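Local coordinates for protein myosin-2 (Saccharomyces cerevisiae, PDB 6IXO) that carries organelles and other cargo along actin cables as a class V myosin, gripping cargo receptors through its globular tail domain, at residues W162-K165 against L166-L170; I240-N243 against E244-K248. One frame throughout, in Å; residues are numbered along the deposited sequence.

Contact 1. Residues W162-K165 against L166-L170; sequences WLKK and LQKQL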
loop_
_atom_site.group_PDB
_atom_site.type_symbol
_atom_site.label_atom_id
_atom_site.label_comp_id
_atom_site.label_asym_id
_atom_site.label_seq_id
_atom_site.Cartn_x
_atom_site.Cartn_y
_atom_site.Cartn_z
ATOM N N TRP A 162 5.591 0.215 -4.256
ATOM C CA TRP A 162 4.639 1.247 -3.860
ATOM C C TRP A 162 4.641 1.476 -2.355
ATOM O O TRP A 162 4.669 2.609 -1.897
ATOM C CB TRP A 162 3.247 0.850 -4.297
ATOM C CG TRP A 162 2.169 1.900 -4.050
ATOM C CD1 TRP A 162 2.131 3.193 -4.542
ATOM C CD2 TRP A 162 0.989 1.724 -3.285
ATOM N NE1 TRP A 162 0.964 3.808 -4.141
ATOM C CE2 TRP A 162 0.242 2.920 -3.376
ATOM C CE3 TRP A 162 0.475 0.664 -2.533
ATOM C CZ2 TRP A 162 -0.981 3.088 -2.734
ATOM C CZ3 TRP A 162 -0.765 0.824 -1.912
ATOM C CH2 TRP A 162 -1.479 2.019 -2.018
ATOM N N LEU A 163 4.593 0.389 -1.605
ATOM C CA LEU A 163 4.474 0.487 -0.157
ATOM C C LEU A 163 5.728 1.194 0.407
ATOM O O LEU A 163 5.627 2.018 1.320
ATOM C CB LEU A 163 4.287 -0.904 0.458
ATOM C CG LEU A 163 3.824 -0.951 1.929
ATOM C CD1 LEU A 163 2.674 0.027 2.193
ATOM C CD2 LEU A 163 3.402 -2.368 2.358
ATOM N N LYS A 164 6.892 0.898 -0.162
ATOM C CA LYS A 164 8.113 1.571 0.286
ATOM C C LYS A 164 8.055 3.065 0.013
ATOM O O LYS A 164 8.456 3.883 0.849
ATOM C CB LYS A 164 9.348 0.958 -0.386
ATOM C CG LYS A 164 10.634 1.783 -0.088
ATOM C CD LYS A 164 11.917 1.103 -0.672
ATOM C CE LYS A 164 12.113 -0.331 -0.119
ATOM N NZ LYS A 164 12.347 -0.388 1.398
ATOM N N LYS A 165 7.544 3.445 -1.145
ATOM C CA LYS A 165 7.390 4.868 -1.448
ATOM C C LYS A 165 6.419 5.542 -0.486
ATOM O O LYS A 165 6.654 6.684 -0.074
ATOM C CB LYS A 165 6.902 5.076 -2.906
ATOM C CG LYS A 165 8.013 4.860 -3.968
ATOM C CD LYS A 165 7.321 4.693 -5.389
ATOM C CE LYS A 165 8.410 4.427 -6.455
ATOM N NZ LYS A 165 9.259 5.610 -6.653
ATOM N N LEU A 166 5.342 4.842 -0.135
ATOM C CA LEU A 166 4.417 5.356 0.877
ATOM C C LEU A 166 5.123 5.593 2.214
ATOM O O LEU A 166 4.908 6.617 2.839
ATOM C CB LEU A 166 3.255 4.390 1.117
ATOM C CG LEU A 166 2.317 4.253 -0.104
ATOM C CD1 LEU A 166 1.229 3.299 0.327
ATOM C CD2 LEU A 166 1.656 5.587 -0.544
ATOM N N GLN A 167 5.919 4.626 2.654
ATOM C CA GLN A 167 6.689 4.801 3.886
ATOM C C GLN A 167 7.578 6.032 3.841
ATOM O O GLN A 167 7.654 6.779 4.834
ATOM C CB GLN A 167 7.549 3.562 4.167
ATOM C CG GLN A 167 6.709 2.302 4.516
ATOM C CD GLN A 167 7.577 1.169 5.051
ATOM O OE1 GLN A 167 8.690 0.982 4.608
ATOM N NE2 GLN A 167 7.068 0.434 6.025
ATOM N N LYS A 168 8.287 6.242 2.729
ATOM C CA LYS A 168 9.164 7.420 2.645
ATOM C C LYS A 168 8.378 8.723 2.739
ATOM O O LYS A 168 8.856 9.687 3.315
ATOM C CB LYS A 168 9.983 7.416 1.353
ATOM C CG LYS A 168 10.823 6.161 1.151
ATOM C CD LYS A 168 11.860 5.976 2.252
ATOM C CE LYS A 168 12.703 4.696 2.030
ATOM N NZ LYS A 168 13.562 4.750 0.805
ATOM N N GLN A 169 7.202 8.789 2.121
ATOM C CA GLN A 169 6.375 9.993 2.242
ATOM C C GLN A 169 5.982 10.204 3.671
ATOM O O GLN A 169 5.930 11.342 4.140
ATOM C CB GLN A 169 5.090 9.897 1.386
ATOM C CG GLN A 169 5.353 10.140 -0.093
ATOM C CD GLN A 169 4.109 10.621 -0.859
ATOM O OE1 GLN A 169 2.992 10.592 -0.334
ATOM N NE2 GLN A 169 4.312 11.094 -2.100
ATOM N N LEU A 170 5.719 9.113 4.387
ATOM C CA LEU A 170 5.481 9.264 5.841
ATOM C C LEU A 170 6.719 9.610 6.652
ATOM O O LEU A 170 6.633 10.351 7.644
ATOM C CB LEU A 170 4.854 8.000 6.416
ATOM C CG LEU A 170 3.385 7.840 6.091
ATOM C CD1 LEU A 170 2.977 6.416 6.462
ATOM C CD2 LEU A 170 2.506 8.860 6.837
HETATM O O HOH W 1 9.733 -0.536 2.573
#
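The W162 indole has L166 over one face: CD1 of the leucine stands 3.6 Å from the centroid of the six-membered ring and only 4° off its normal, a CH-pi contact between residues four apart on the long helix 134-180 of the all-helical tail domain. The same methyl lies 3.8 Å from W162 CZ2, whereas CD2 of L166 falls nearer the pyrrole nitrogen. At that end of the ring NE1 gives a hydrogen bond to L97 O, which fixes the rotation of the indole, while V102, L105 and M216 of two neighbouring helices also pack against it. With W162 CG anti to the backbone N (chi1 -175°), the indole projects from the helix and leans toward its C-terminal end, which brings its six-membered ring under L166 CD1.

L163 approaches the same leucine at about a right angle, its CD1 4.0 Å from L166 CD1, making that methyl common to both apolar neighbours. Beneath these side chains runs regular i to i+4 backbone bonding, from L166 N to W162 O (2.9 Å, 161° at the hydrogen) through to Q169 N on K165 O.

On the more exposed side K164 and K168 lie side by side and point the same way, with CG of K164 4.2 Å from CE of K168. K164 NZ and K168 NZ stay 5.3 Å apart, a like-charge pair not in contact. K165 swings its ammonium group to T90 O and L92 O, and Q169 NE2 bonds G94 O. The Q167 amide is held at both ends: NE2 donates to E373 O, and OE1 accepts a 2.7 Å hydrogen bond from a water that in turn accepts one from K164 NZ at 2.9 Å.

Contact 2. Residues I240-N243 against E244-K248; sequences ICFN and ELIMK
F242 and I246, one helical turn apart, cross obliquely toward the C-terminal end of helix 223-247. The isoleucine CB sits over one face of the phenyl ring, and CD1 reaches the ring's far end, 3.7 Å from F242 CZ. Both chains extend the same way because each has its leading branch anti to the backbone N: F242 CG at chi1 178° and I246 CG1 at -160°. The second branch of the isoleucine, CG2, turns back to the backbone, 3.4 Å from N243 O. Below the pair, I246 N donates to F242 O at 2.8 Å, somewhat bent at the hydrogen (149°).

At the ring's edge, in its plane, lies the side-chain oxygen of N243, its OD1 3.7 Å from F242 CD2. That OD1 accepts a hydrogen bond from I370 N, so the amide ties the helix to a loop. M247 folds back along the outside, its CG 3.4 Å from N243 O. Helix 315-323 packs on the F242-I246 pair through Q317, which touches both side chains, and through L321, which meets I246. An alanine in place of I246 would probably leave F242 CZ without its methyl neighbour and open a gap toward L321.

Along the backbone, bonding is i to i+4 as far as I246, and K248 N then turns to L245 O, three residues back, at 3.1 Å. What results is an i to i+4 aromatic-aliphatic pair toward the C-terminal end of a bundle helix, buried in the DIL-domain part of the globular tail.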
loop_
_atom_site.group_PDB
_atom_site.type_symbol
_atom_site.label_atom_id
_atom_site.label_comp_id
_atom_site.label_asym_id
_atom_site.label_seq_id
_atom_site.Cartn_x
_atom_site.Cartn_y
_atom_site.Cartn_z
ATOM N N ILE A 240 8.857 5.034 13.844
ATOM C CA ILE A 240 9.787 6.122 13.507
ATOM C C ILE A 240 9.500 7.340 14.402
ATOM O O ILE A 240 10.434 8.058 14.778
ATOM C CB ILE A 240 9.710 6.562 12.009
ATOM C CG1 ILE A 240 8.350 7.175 11.681
ATOM C CG2 ILE A 240 10.099 5.380 11.065
ATOM C CD1 ILE A 240 8.297 7.748 10.226
ATOM N N CYS A 241 8.223 7.583 14.743
ATOM C CA CYS A 241 7.947 8.731 15.667
ATOM C C CYS A 241 8.412 8.445 17.098
ATOM O O CYS A 241 8.953 9.340 17.786
ATOM C CB CYS A 241 6.451 9.079 15.683
ATOM S SG CYS A 241 5.963 9.764 14.064
ATOM N N PHE A 242 8.184 7.223 17.567
ATOM C CA PHE A 242 8.677 6.834 18.890
ATOM C C PHE A 242 10.199 7.046 18.993
ATOM O O PHE A 242 10.720 7.597 19.984
ATOM C CB PHE A 242 8.347 5.361 19.195
ATOM C CG PHE A 242 8.883 4.904 20.537
ATOM C CD1 PHE A 242 8.162 5.153 21.710
ATOM C CD2 PHE A 242 10.143 4.274 20.633
ATOM C CE1 PHE A 242 8.662 4.753 22.986
ATOM C CE2 PHE A 242 10.668 3.869 21.910
ATOM C CZ PHE A 242 9.910 4.120 23.085
ATOM N N ASN A 243 10.911 6.584 17.974
ATOM C CA ASN A 243 12.353 6.654 17.982
ATOM C C ASN A 243 12.790 8.107 18.056
ATOM O O ASN A 243 13.748 8.420 18.736
ATOM C CB ASN A 243 12.950 5.976 16.751
ATOM C CG ASN A 243 12.771 4.444 16.776
ATOM O OD1 ASN A 243 12.436 3.858 17.817
ATOM N ND2 ASN A 243 13.051 3.796 15.647
ATOM N N GLU A 244 12.089 9.001 17.376
ATOM C CA GLU A 244 12.466 10.420 17.463
ATOM C C GLU A 244 12.187 10.941 18.853
ATOM O O GLU A 244 12.999 11.691 19.435
ATOM C CB GLU A 244 11.710 11.268 16.433
ATOM C CG GLU A 244 12.171 10.997 14.973
ATOM C CD GLU A 244 13.612 11.410 14.738
ATOM O OE1 GLU A 244 14.090 12.403 15.356
ATOM O OE2 GLU A 244 14.290 10.733 13.940
ATOM N N LEU A 245 11.026 10.575 19.385
ATOM C CA LEU A 245 10.662 11.055 20.695
ATOM C C LEU A 245 11.663 10.610 21.745
ATOM O O LEU A 245 12.062 11.381 22.611
ATOM C CB LEU A 245 9.262 10.557 21.071
ATOM C CG LEU A 245 8.132 11.325 20.434
ATOM C CD1 LEU A 245 6.822 10.440 20.458
ATOM C CD2 LEU A 245 7.893 12.621 21.212
ATOM N N ILE A 246 12.089 9.355 21.684
ATOM C CA ILE A 246 12.860 8.848 22.822
ATOM C C ILE A 246 14.297 9.426 22.866
ATOM O O ILE A 246 14.981 9.364 23.911
ATOM C CB ILE A 246 12.916 7.285 22.813
ATOM C CG1 ILE A 246 13.274 6.796 24.233
ATOM C CG2 ILE A 246 13.846 6.743 21.666
ATOM C CD1 ILE A 246 13.090 5.340 24.480
ATOM N N MET A 247 14.755 9.987 21.747
ATOM C CA MET A 247 16.090 10.648 21.747
ATOM C C MET A 247 16.073 12.076 22.299
ATOM O O MET A 247 17.117 12.665 22.536
ATOM C CB MET A 247 16.647 10.691 20.324
ATOM C CG MET A 247 16.900 9.321 19.728
ATOM S SD MET A 247 17.839 9.394 18.172
ATOM C CE MET A 247 16.559 9.982 17.058
ATOM N N LYS A 248 14.890 12.669 22.466
ATOM C CA LYS A 248 14.863 14.099 22.734
ATOM C C LYS A 248 15.069 14.367 24.222
ATOM O O LYS A 248 14.368 13.821 25.060
ATOM C CB LYS A 248 13.548 14.722 22.243
ATOM C CG LYS A 248 13.512 14.714 20.681
ATOM C CD LYS A 248 12.249 15.372 20.150
ATOM C CE LYS A 248 12.222 15.284 18.610
ATOM N NZ LYS A 248 13.200 16.209 17.981
#

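Overall arrangement
Contacts 1 and 2 lie on two helices, 134-180 and 223-247, with centres 19 Å apart; the centre of contact 1 is about 8 Å from the centre of the chain and that of contact 2 about 24 Å. They meet at one packing point, where L170 O is 4.0 Å from I240 CD1. The pairings L163 with T232, L170 with V237 and C241 with V178 ascend in both helices, evidence that these run in the same general direction. The segment around 369-377 spans both in reverse order: I370 bonds at contact 2, E373 at contact 1. A sulfate, probably from the crystallisation liquor, lies about 4 Å from the K165 side chain.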